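Side-chain contacts in transcriptional regulator, LacI family (Corynebacterium glutamicum, PDB 3H5T), which activates transcription of the inositol phosphate synthase gene in an inositol-dependent manner, binding a palindromic promoter motif, and regulates other genes, most likely for cell wall components and mycothiol: residues S27-R32 with E39-I44; A96-D101 with K324-G329; M245-N250 with F256-E261; R222-G227 with L273-A278. One frame throughout, in Å; residues are numbered along the deposited sequence.

Contact 1 (S27-R32 with E39-I44); sequences SNAYNR and ELRQRI
Arg41 lays its side chain across the C-terminal end of helix 23-31, reaching the carbonyl oxygen of Ala29. Its CB is still too far back to touch that oxygen. CG leaves anti to the backbone N (chi1 180°) and, at 4.0 Å from Ala29 O, is the first atom to reach it. The chain then runs straight on to NE, with CD passing the same oxygen at 4.1 Å. NE comes nearest, 3.3 Å from Ala29 O, and the carbonyl oxygen meets the guanidinium obliquely. Beyond it, CZ and NH2 each stand 3.8 Å from Ala29 O, so the straight chain and one arm of its guanidinium pass alongside a single oxygen, while NH1 points elsewhere. A positive group beside the carbonyl end of a helix is probably favourable electrostatically.

One helical turn further on, Ile44 supplies the apolar half of the contact. Its CG2 touches Ala29 CB at 3.5 Å, and the end of its longer branch comes in as well, with CD1 3.8 Å from Ala29 CB. The methyl of Ala29 thus sits against both branch ends of the isoleucine, which come from one side. Tyr30 adds a looser touch, CE2 to Ile44 CG2 at 4.5 Å.

The axes of segments 27-31 and 39-44 cross at -100°. Helix 23-31 closes the helix-turn-helix motif that binds DNA, and helix 38-50 packs against it: Ile44 also meets Leu19 of helix 11-19 and Val26, joining all three helices, while Tyr30 reaches along helix 38-50 to Leu45 and Ala48.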
# COMPACT_ATOMS: atom_id res chain seq x y z
N SER A 27 38.01 -16.85 -1.39
CA SER A 27 37.65 -16.45 -0.03
C SER A 27 38.87 -15.91 0.73
O SER A 27 38.80 -14.85 1.36
CB SER A 27 37.06 -17.64 0.72
OG SER A 27 36.54 -17.22 1.97
N ASN A 28 39.99 -16.63 0.65
CA ASN A 28 41.21 -16.21 1.34
C ASN A 28 41.58 -14.79 0.93
O ASN A 28 42.09 -14.01 1.73
CB ASN A 28 42.36 -17.17 1.03
CG ASN A 28 42.14 -18.53 1.64
OD1 ASN A 28 41.35 -18.68 2.57
ND2 ASN A 28 42.85 -19.53 1.14
N ALA A 29 41.32 -14.46 -0.32
CA ALA A 29 41.62 -13.13 -0.82
C ALA A 29 40.92 -12.09 0.06
O ALA A 29 41.43 -10.99 0.24
CB ALA A 29 41.14 -12.99 -2.27
N TYR A 30 39.77 -12.47 0.61
CA TYR A 30 38.98 -11.58 1.47
C TYR A 30 39.21 -11.71 2.96
O TYR A 30 39.29 -10.70 3.65
CB TYR A 30 37.48 -11.77 1.18
CG TYR A 30 37.05 -11.23 -0.16
CD1 TYR A 30 36.70 -9.89 -0.31
CD2 TYR A 30 37.06 -12.04 -1.29
CE1 TYR A 30 36.38 -9.37 -1.56
CE2 TYR A 30 36.73 -11.53 -2.54
CZ TYR A 30 36.40 -10.19 -2.66
OH TYR A 30 36.10 -9.67 -3.90
N ASN A 31 39.30 -12.95 3.45
CA ASN A 31 39.44 -13.23 4.89
C ASN A 31 40.81 -13.70 5.41
O ASN A 31 41.06 -13.66 6.61
CB ASN A 31 38.39 -14.26 5.32
CG ASN A 31 37.03 -14.01 4.69
OD1 ASN A 31 36.70 -14.59 3.65
ND2 ASN A 31 36.24 -13.16 5.31
N ARG A 32 41.67 -14.17 4.51
CA ARG A 32 42.99 -14.67 4.90
C ARG A 32 44.00 -14.33 3.81
O ARG A 32 44.56 -15.21 3.15
CB ARG A 32 42.92 -16.19 5.10
CG ARG A 32 42.03 -16.63 6.25
CD ARG A 32 41.59 -18.08 6.11
NE ARG A 32 42.72 -19.00 5.92
CZ ARG A 32 43.55 -19.39 6.88
NH1 ARG A 32 43.39 -18.94 8.12
NH2 ARG A 32 44.56 -20.20 6.60
N GLU A 39 50.01 -10.79 -5.66
CA GLU A 39 49.59 -10.73 -7.06
C GLU A 39 48.28 -11.47 -7.35
O GLU A 39 47.46 -10.99 -8.13
CB GLU A 39 50.70 -11.26 -7.97
CG GLU A 39 51.99 -10.43 -7.93
CD GLU A 39 52.94 -10.81 -6.79
OE1 GLU A 39 54.09 -11.18 -7.09
OE2 GLU A 39 52.55 -10.74 -5.60
N LEU A 40 48.09 -12.64 -6.73
CA LEU A 40 46.86 -13.40 -6.94
C LEU A 40 45.71 -12.75 -6.18
O LEU A 40 44.55 -12.82 -6.61
CB LEU A 40 47.01 -14.86 -6.48
CG LEU A 40 45.76 -15.74 -6.68
CD1 LEU A 40 45.43 -15.87 -8.16
CD2 LEU A 40 45.99 -17.14 -6.07
N ARG A 41 46.01 -12.11 -5.06
CA ARG A 41 44.98 -11.46 -4.27
C ARG A 41 44.43 -10.30 -5.09
O ARG A 41 43.21 -10.12 -5.21
CB ARG A 41 45.55 -10.94 -2.96
CG ARG A 41 44.56 -10.24 -2.07
CD ARG A 41 45.21 -9.82 -0.76
NE ARG A 41 44.24 -9.20 0.13
CZ ARG A 41 43.75 -7.97 -0.02
NH1 ARG A 41 44.16 -7.22 -1.04
NH2 ARG A 41 42.84 -7.51 0.81
N GLN A 42 45.33 -9.53 -5.68
CA GLN A 42 44.95 -8.39 -6.50
C GLN A 42 44.13 -8.85 -7.70
O GLN A 42 43.12 -8.23 -8.05
CB GLN A 42 46.18 -7.63 -6.97
CG GLN A 42 45.84 -6.26 -7.50
CD GLN A 42 45.05 -5.47 -6.47
OE1 GLN A 42 45.58 -5.08 -5.43
NE2 GLN A 42 43.77 -5.23 -6.76
N ARG A 43 44.55 -9.94 -8.34
CA ARG A 43 43.83 -10.48 -9.49
C ARG A 43 42.41 -10.90 -9.10
O ARG A 43 41.45 -10.66 -9.83
CB ARG A 43 44.59 -11.68 -10.07
CG ARG A 43 44.03 -12.16 -11.40
CD ARG A 43 44.82 -13.35 -11.91
NE ARG A 43 46.21 -13.01 -12.14
CZ ARG A 43 46.64 -12.24 -13.13
NH1 ARG A 43 45.78 -11.73 -14.00
NH2 ARG A 43 47.94 -11.97 -13.24
N ILE A 44 42.27 -11.55 -7.95
CA ILE A 44 40.97 -11.99 -7.46
C ILE A 44 40.10 -10.77 -7.16
O ILE A 44 38.92 -10.74 -7.50
CB ILE A 44 41.12 -12.85 -6.19
CG1 ILE A 44 41.71 -14.21 -6.56
CG2 ILE A 44 39.77 -13.01 -5.48
CD1 ILE A 44 42.20 -14.99 -5.38

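Contact 2 (A96-D101 with K324-G329); sequences AQAAGD and KGFKAG
The last turn of helix 86-98 comes down on helix 321-336 with Ala98 CA only 5.1 Å from Phe326 CA, and the chain leaves helical geometry at Ala99, directly after the contact. Such closeness is possible because small residues meet here. The methyl of Ala98 rests on the backbone of the other helix, its CB 3.5 Å from Phe326 O and 3.7 Å from Gly329 C. Gly329 carries no side chain on the surface where the methyl arrives, and the two backbones therefore come close together.

Phe326 closes the outer flank. Its CG stands anti to the backbone N (chi1 -176°), and this swings the ring out from its own helix to lie beside residues 97 and 98. The CD1-CE1 side does the touching: CD1 is 3.9 Å from Ala98 CB and 3.4 Å from Gln97 CG. The stretched-out chain of Gln97 runs past this side of the ring, and its amide plane is turned 77° from the ring, so the two do not stack. Gln97 O lies in the ring plane at the edge, 3.7 Å from Phe326 CE1. The amide oxygen OE1 has a weak hydrogen bond to Lys322, at the start of the same helix as Phe326.

On its other side helix 321-336 rests on strands 168-171 and 344-352, and Lys324 forms a salt bridge with Asp158, just after strand 154-157. Helix 86-98 is the connection between parallel strands 70-75 and 103-108. The end of one helix set against the flank of another forms part of the helical layer over a Rossmann-like sheet, as in the periplasmic-binding-protein core of LacI-family regulators.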
# COMPACT_ATOMS: atom_id res chain seq x y z
N ALA A 96 12.13 0.28 1.71
CA ALA A 96 13.33 -0.31 2.28
C ALA A 96 14.37 -0.50 1.18
O ALA A 96 15.57 -0.42 1.44
CB ALA A 96 12.99 -1.65 2.92
N GLN A 97 13.91 -0.74 -0.04
CA GLN A 97 14.80 -0.93 -1.18
C GLN A 97 15.43 0.37 -1.66
O GLN A 97 16.57 0.38 -2.15
CB GLN A 97 14.02 -1.59 -2.31
CG GLN A 97 14.77 -1.70 -3.61
CD GLN A 97 13.97 -2.46 -4.64
OE1 GLN A 97 12.81 -2.15 -4.89
NE2 GLN A 97 14.59 -3.47 -5.24
N ALA A 98 14.70 1.48 -1.55
CA ALA A 98 15.23 2.77 -1.97
C ALA A 98 16.27 3.16 -0.93
O ALA A 98 17.42 3.45 -1.26
CB ALA A 98 14.12 3.82 -2.03
N ALA A 99 15.85 3.18 0.33
CA ALA A 99 16.75 3.49 1.43
C ALA A 99 17.63 2.26 1.51
O ALA A 99 17.12 1.16 1.68
CB ALA A 99 15.96 3.66 2.71
N GLY A 100 18.93 2.42 1.39
CA GLY A 100 19.80 1.26 1.45
C GLY A 100 20.25 0.98 2.86
O GLY A 100 19.66 0.16 3.57
N ASP A 101 21.31 1.68 3.26
CA ASP A 101 21.89 1.56 4.58
C ASP A 101 21.33 2.68 5.47
O ASP A 101 21.91 3.03 6.50
CB ASP A 101 23.41 1.68 4.49
CG ASP A 101 23.98 0.91 3.31
OD1 ASP A 101 23.59 -0.27 3.12
OD2 ASP A 101 24.82 1.48 2.57
N LYS A 324 5.65 1.57 -5.67
CA LYS A 324 5.15 2.82 -5.12
C LYS A 324 6.02 3.24 -3.94
O LYS A 324 6.30 4.42 -3.75
CB LYS A 324 3.71 2.66 -4.65
CG LYS A 324 3.10 3.95 -4.13
CD LYS A 324 1.68 3.74 -3.67
CE LYS A 324 1.61 2.77 -2.50
NZ LYS A 324 0.19 2.44 -2.14
N GLY A 325 6.45 2.26 -3.16
CA GLY A 325 7.30 2.53 -2.02
C GLY A 325 8.71 2.87 -2.45
O GLY A 325 9.35 3.75 -1.86
N PHE A 326 9.21 2.18 -3.47
CA PHE A 326 10.56 2.45 -3.97
C PHE A 326 10.63 3.87 -4.52
O PHE A 326 11.56 4.61 -4.22
CB PHE A 326 10.96 1.47 -5.07
CG PHE A 326 12.37 1.65 -5.56
CD1 PHE A 326 13.45 1.22 -4.79
CD2 PHE A 326 12.63 2.29 -6.77
CE1 PHE A 326 14.77 1.42 -5.22
CE2 PHE A 326 13.95 2.49 -7.21
CZ PHE A 326 15.02 2.05 -6.43
N LYS A 327 9.65 4.26 -5.33
CA LYS A 327 9.64 5.61 -5.89
C LYS A 327 9.50 6.63 -4.76
O LYS A 327 10.08 7.72 -4.82
CB LYS A 327 8.47 5.80 -6.87
CG LYS A 327 8.52 4.94 -8.12
CD LYS A 327 7.44 5.34 -9.09
CE LYS A 327 7.68 4.71 -10.45
NZ LYS A 327 9.05 5.00 -10.97
N ALA A 328 8.72 6.27 -3.73
CA ALA A 328 8.51 7.17 -2.60
C ALA A 328 9.83 7.47 -1.92
O ALA A 328 10.24 8.63 -1.83
CB ALA A 328 7.53 6.55 -1.62
N GLY A 329 10.51 6.43 -1.45
CA GLY A 329 11.79 6.60 -0.79
C GLY A 329 12.83 7.28 -1.67
O GLY A 329 13.56 8.15 -1.20

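Contact 3 (M245-N250 with F256-E261); sequences MECWIN and FEVAKE
The carboxylate of Glu261 meets the thioether of Met245 from out of its plane: the sulfur stands over the face at OE2, with SD 3.5 Å from Glu261 OE2. The methyl reaches the same oxygen, CE to Glu261 OE2 being 3.3 Å. The two side chains cross at about a right angle, the methionine bent and the glutamate stretched out.

Val258 fills the middle. With CG2 anti to the backbone N, that methyl drops onto the strand, 3.4 Å from Glu246 O and 3.8 Å from Met245 CB. Its CB faces Cys247 CB at 4.0 Å. Met245 and Cys247 thus turn to the helix, as alternate residues of a strand should, while Glu246 between them points the other way and forms a salt bridge with Arg212.

Segments 245-247 and 256-261 run nearly antiparallel, 163° apart, the chain turning back on itself through residues 248-251. Strand 244-247 lies between strands 206-207 and 192-197, and helix 252-265 covers one face of this sheet. Leu262 and Leu195 extend the packing around Met245, while Leu279 of helix 277-289 meets Cys247.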
# COMPACT_ATOMS: atom_id res chain seq x y z
N MET A 245 -21.01 0.06 3.60
CA MET A 245 -20.57 -0.08 4.98
C MET A 245 -19.06 0.09 5.12
O MET A 245 -18.31 -0.13 4.17
CB MET A 245 -21.01 -1.43 5.55
CG MET A 245 -22.53 -1.55 5.70
SD MET A 245 -23.03 -2.57 7.08
CE MET A 245 -24.79 -2.30 7.03
N GLU A 246 -18.63 0.49 6.31
CA GLU A 246 -17.22 0.73 6.58
C GLU A 246 -16.75 0.23 7.94
O GLU A 246 -17.56 -0.00 8.84
CB GLU A 246 -16.95 2.24 6.46
CG GLU A 246 -16.21 2.88 7.64
CD GLU A 246 -16.09 4.40 7.52
OE1 GLU A 246 -17.09 5.05 7.14
OE2 GLU A 246 -15.01 4.95 7.81
N CYS A 247 -15.44 0.03 8.06
CA CYS A 247 -14.85 -0.37 9.32
C CYS A 247 -13.71 0.62 9.55
O CYS A 247 -12.73 0.65 8.79
CB CYS A 247 -14.36 -1.83 9.31
SG CYS A 247 -13.21 -2.35 8.03
N TRP A 248 -13.86 1.46 10.56
CA TRP A 248 -12.87 2.48 10.87
C TRP A 248 -11.47 1.90 11.05
O TRP A 248 -10.48 2.47 10.59
CB TRP A 248 -13.30 3.23 12.12
CG TRP A 248 -12.74 4.60 12.20
CD1 TRP A 248 -13.09 5.67 11.45
CD2 TRP A 248 -11.73 5.05 13.10
NE1 TRP A 248 -12.37 6.77 11.83
CE2 TRP A 248 -11.52 6.42 12.84
CE3 TRP A 248 -10.97 4.43 14.11
CZ2 TRP A 248 -10.59 7.19 13.55
CZ3 TRP A 248 -10.04 5.19 14.82
CH2 TRP A 248 -9.86 6.56 14.53
N ILE A 249 -11.39 0.76 11.74
CA ILE A 249 -10.11 0.09 11.96
C ILE A 249 -10.04 -1.06 10.97
O ILE A 249 -10.97 -1.85 10.85
CB ILE A 249 -10.01 -0.44 13.41
CG1 ILE A 249 -9.91 0.75 14.36
CG2 ILE A 249 -8.80 -1.36 13.55
CD1 ILE A 249 -10.10 0.38 15.80
N ASN A 250 -8.94 -1.14 10.23
CA ASN A 250 -8.76 -2.21 9.24
C ASN A 250 -8.03 -3.41 9.86
O ASN A 250 -6.80 -3.44 9.88
CB ASN A 250 -8.00 -1.67 8.02
CG ASN A 250 -7.99 -2.65 6.84
OD1 ASN A 250 -9.00 -3.27 6.53
ND2 ASN A 250 -6.85 -2.76 6.17
N PHE A 256 -14.16 -8.84 9.01
CA PHE A 256 -15.13 -9.93 9.13
C PHE A 256 -16.48 -9.36 9.59
O PHE A 256 -17.50 -9.57 8.94
CB PHE A 256 -14.62 -10.94 10.16
CG PHE A 256 -15.59 -12.05 10.45
CD1 PHE A 256 -15.56 -13.23 9.72
CD2 PHE A 256 -16.54 -11.90 11.46
CE1 PHE A 256 -16.47 -14.25 9.99
CE2 PHE A 256 -17.45 -12.92 11.74
CZ PHE A 256 -17.42 -14.10 11.01
N GLU A 257 -16.45 -8.65 10.70
CA GLU A 257 -17.65 -8.05 11.26
C GLU A 257 -18.40 -7.21 10.22
O GLU A 257 -19.56 -7.48 9.93
CB GLU A 257 -17.30 -7.16 12.45
CG GLU A 257 -16.63 -7.88 13.63
CD GLU A 257 -17.56 -8.85 14.34
OE1 GLU A 257 -18.79 -8.65 14.31
OE2 GLU A 257 -17.05 -9.82 14.94
N VAL A 258 -17.73 -6.20 9.67
CA VAL A 258 -18.38 -5.34 8.69
C VAL A 258 -18.95 -6.13 7.51
O VAL A 258 -19.92 -5.70 6.89
CB VAL A 258 -17.40 -4.24 8.16
CG1 VAL A 258 -16.46 -4.81 7.11
CG2 VAL A 258 -18.20 -3.08 7.60
N ALA A 259 -18.36 -7.28 7.20
CA ALA A 259 -18.85 -8.10 6.10
C ALA A 259 -20.12 -8.85 6.54
O ALA A 259 -21.07 -8.98 5.78
CB ALA A 259 -17.79 -9.09 5.67
N LYS A 260 -20.12 -9.32 7.78
CA LYS A 260 -21.27 -10.03 8.30
C LYS A 260 -22.48 -9.10 8.35
O LYS A 260 -23.56 -9.44 7.87
CB LYS A 260 -20.97 -10.56 9.71
CG LYS A 260 -22.19 -11.07 10.46
CD LYS A 260 -21.84 -11.47 11.90
CE LYS A 260 -20.86 -12.62 11.93
NZ LYS A 260 -20.59 -13.11 13.32
N GLU A 261 -22.29 -7.90 8.89
CA GLU A 261 -23.38 -6.94 9.01
C GLU A 261 -24.04 -6.58 7.67
O GLU A 261 -25.26 -6.50 7.58
CB GLU A 261 -22.88 -5.66 9.68
CG GLU A 261 -23.98 -4.90 10.40
CD GLU A 261 -23.61 -3.47 10.70
OE1 GLU A 261 -22.55 -3.24 11.32
OE2 GLU A 261 -24.40 -2.58 10.32

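Contact 4 (R222-G227 with L273-A278); sequences RDRVRG and LCTVDA
Arg224 reaches Thr275 by turning CG anti to its own carbonyl carbon (chi1 -76°) and then running straight from CG to NE, which carries the guanidinium off helix 221-235 and past the end of strand 271-274. Thr275 offers CG2, placed anti to its backbone N, to the aliphatic part of this chain: Arg224 CD lies 3.8 Å from Thr275 CG2, and Arg224 CB is 4.1 Å from the same methyl. Further out, Arg224 NH1 donates to Thr275 O over 3.2 Å. The bond is somewhat bent, 141° at the hydrogen, and the oxygen sits 23° out of the guanidinium plane, near its edge. Val276 CG2 follows at that edge, 4.0 Å from Arg224 NH1.

More than this one bond fixes the guanidinium. NE donates to Asn173 OD1, and Phe303 makes a cation-pi contact with the arginine, so several partners probably limit its rotation. On the threonine, OG1 bonds Ser196 OG and also packs 4.0 Å from Val225 CG2. Within the helix, Arg222 NE makes a salt bridge to Asp223 OD1 at 3.1 Å, the carboxylate oxygen lying in the guanidinium plane.

Helix 221-235 packs over the C-terminal end of strand 271-274, in the parallel part of a mixed sheet, just where that strand gives way to helix 277-289, with Val276 at the N-cap position. The strand runs between 192-197 and 299-302, and Leu273 is covered by Ala228 of helix 221-235 and by Ala181 and Leu184 of helix 178-186.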
# COMPACT_ATOMS: atom_id res chain seq x y z
N ARG A 222 -12.83 7.41 -0.60
CA ARG A 222 -13.87 8.23 -1.20
C ARG A 222 -13.84 8.09 -2.72
O ARG A 222 -14.86 7.88 -3.35
CB ARG A 222 -13.67 9.69 -0.82
CG ARG A 222 -14.71 10.65 -1.41
CD ARG A 222 -14.26 12.09 -1.24
NE ARG A 222 -13.07 12.37 -2.04
CZ ARG A 222 -12.32 13.46 -1.91
NH1 ARG A 222 -12.62 14.39 -1.01
NH2 ARG A 222 -11.27 13.62 -2.70
N ASP A 223 -12.66 8.20 -3.30
CA ASP A 223 -12.53 8.12 -4.74
C ASP A 223 -12.76 6.73 -5.33
O ASP A 223 -13.22 6.62 -6.47
CB ASP A 223 -11.18 8.67 -5.17
CG ASP A 223 -11.10 10.18 -5.01
OD1 ASP A 223 -12.09 10.77 -4.53
OD2 ASP A 223 -10.05 10.76 -5.36
N ARG A 224 -12.44 5.68 -4.58
CA ARG A 224 -12.67 4.33 -5.11
C ARG A 224 -14.16 4.02 -5.03
O ARG A 224 -14.70 3.27 -5.85
CB ARG A 224 -11.84 3.28 -4.36
CG ARG A 224 -10.36 3.29 -4.74
CD ARG A 224 -9.53 2.27 -3.96
NE ARG A 224 -8.10 2.53 -4.15
CZ ARG A 224 -7.12 2.08 -3.37
NH1 ARG A 224 -7.39 1.33 -2.32
NH2 ARG A 224 -5.87 2.44 -3.62
N VAL A 225 -14.82 4.61 -4.03
CA VAL A 225 -16.25 4.42 -3.85
C VAL A 225 -16.96 5.17 -4.99
O VAL A 225 -17.86 4.63 -5.62
CB VAL A 225 -16.72 4.98 -2.48
CG1 VAL A 225 -18.23 4.99 -2.41
CG2 VAL A 225 -16.16 4.13 -1.35
N ARG A 226 -16.51 6.39 -5.24
CA ARG A 226 -17.06 7.25 -6.29
C ARG A 226 -16.92 6.64 -7.69
O ARG A 226 -17.89 6.54 -8.45
CB ARG A 226 -16.36 8.61 -6.26
CG ARG A 226 -16.61 9.39 -4.98
CD ARG A 226 -17.89 10.20 -5.06
NE ARG A 226 -17.59 11.62 -5.24
CZ ARG A 226 -17.11 12.39 -4.27
NH1 ARG A 226 -16.88 11.89 -3.07
NH2 ARG A 226 -16.84 13.67 -4.52
N GLY A 227 -15.69 6.25 -8.04
CA GLY A 227 -15.44 5.65 -9.34
C GLY A 227 -16.28 4.41 -9.58
O GLY A 227 -16.77 4.19 -10.69
N LEU A 273 -18.51 -5.17 -3.85
CA LEU A 273 -17.27 -4.56 -4.33
C LEU A 273 -16.53 -3.94 -3.15
O LEU A 273 -17.06 -3.08 -2.45
CB LEU A 273 -17.56 -3.48 -5.38
CG LEU A 273 -16.33 -2.72 -5.89
CD1 LEU A 273 -16.55 -2.27 -7.32
CD2 LEU A 273 -16.03 -1.53 -4.99
N CYS A 274 -15.30 -4.38 -2.93
CA CYS A 274 -14.46 -3.89 -1.85
C CYS A 274 -13.44 -2.87 -2.33
O CYS A 274 -12.92 -2.96 -3.44
CB CYS A 274 -13.72 -5.04 -1.18
SG CYS A 274 -14.79 -6.25 -0.45
N THR A 275 -13.14 -1.92 -1.47
CA THR A 275 -12.19 -0.87 -1.75
C THR A 275 -10.75 -1.35 -1.52
O THR A 275 -9.79 -0.75 -2.01
CB THR A 275 -12.47 0.34 -0.84
OG1 THR A 275 -13.63 1.03 -1.32
CG2 THR A 275 -11.30 1.28 -0.80
N VAL A 276 -10.62 -2.46 -0.79
CA VAL A 276 -9.30 -3.01 -0.48
C VAL A 276 -9.37 -4.54 -0.32
O VAL A 276 -10.33 -5.05 0.26
CB VAL A 276 -8.75 -2.32 0.80
CG1 VAL A 276 -8.53 -3.34 1.92
CG2 VAL A 276 -7.48 -1.58 0.48
N ASP A 277 -8.37 -5.26 -0.83
CA ASP A 277 -8.35 -6.73 -0.74
C ASP A 277 -8.69 -7.26 0.65
O ASP A 277 -9.40 -8.27 0.78
CB ASP A 277 -6.98 -7.31 -1.14
CG ASP A 277 -6.75 -7.32 -2.63
OD1 ASP A 277 -7.69 -7.02 -3.40
OD2 ASP A 277 -5.61 -7.64 -3.04
N ALA A 278 -8.16 -6.61 1.68
CA ALA A 278 -8.40 -7.04 3.06
C ALA A 278 -9.89 -7.24 3.30
O ALA A 278 -10.29 -8.23 3.90
CB ALA A 278 -7.85 -6.01 4.03

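Overall arrangement
Contact 1 belongs to the DNA-binding headpiece and comes first along the chain; its centre is about 34 Å from that of contact 2 and about 61 Å from that of contact 3. The other three lie in the periplasmic-binding-protein core. Contact 2 joins chain regions more than 200 residues apart and encloses contact 4, within which contact 3 is nested in turn. Contacts 3 and 4 are neighbours, centres about 13 Å apart, sharing the five-stranded sheet that includes 244-247, 192-197 and 271-274, and Asn250 OD1 touches Ala278 CB at 3.9 Å. The headpiece thus stands apart from a two-lobed core, as in LacI-family regulators, with contact 2 in one lobe and contacts 3 and 4 in the other.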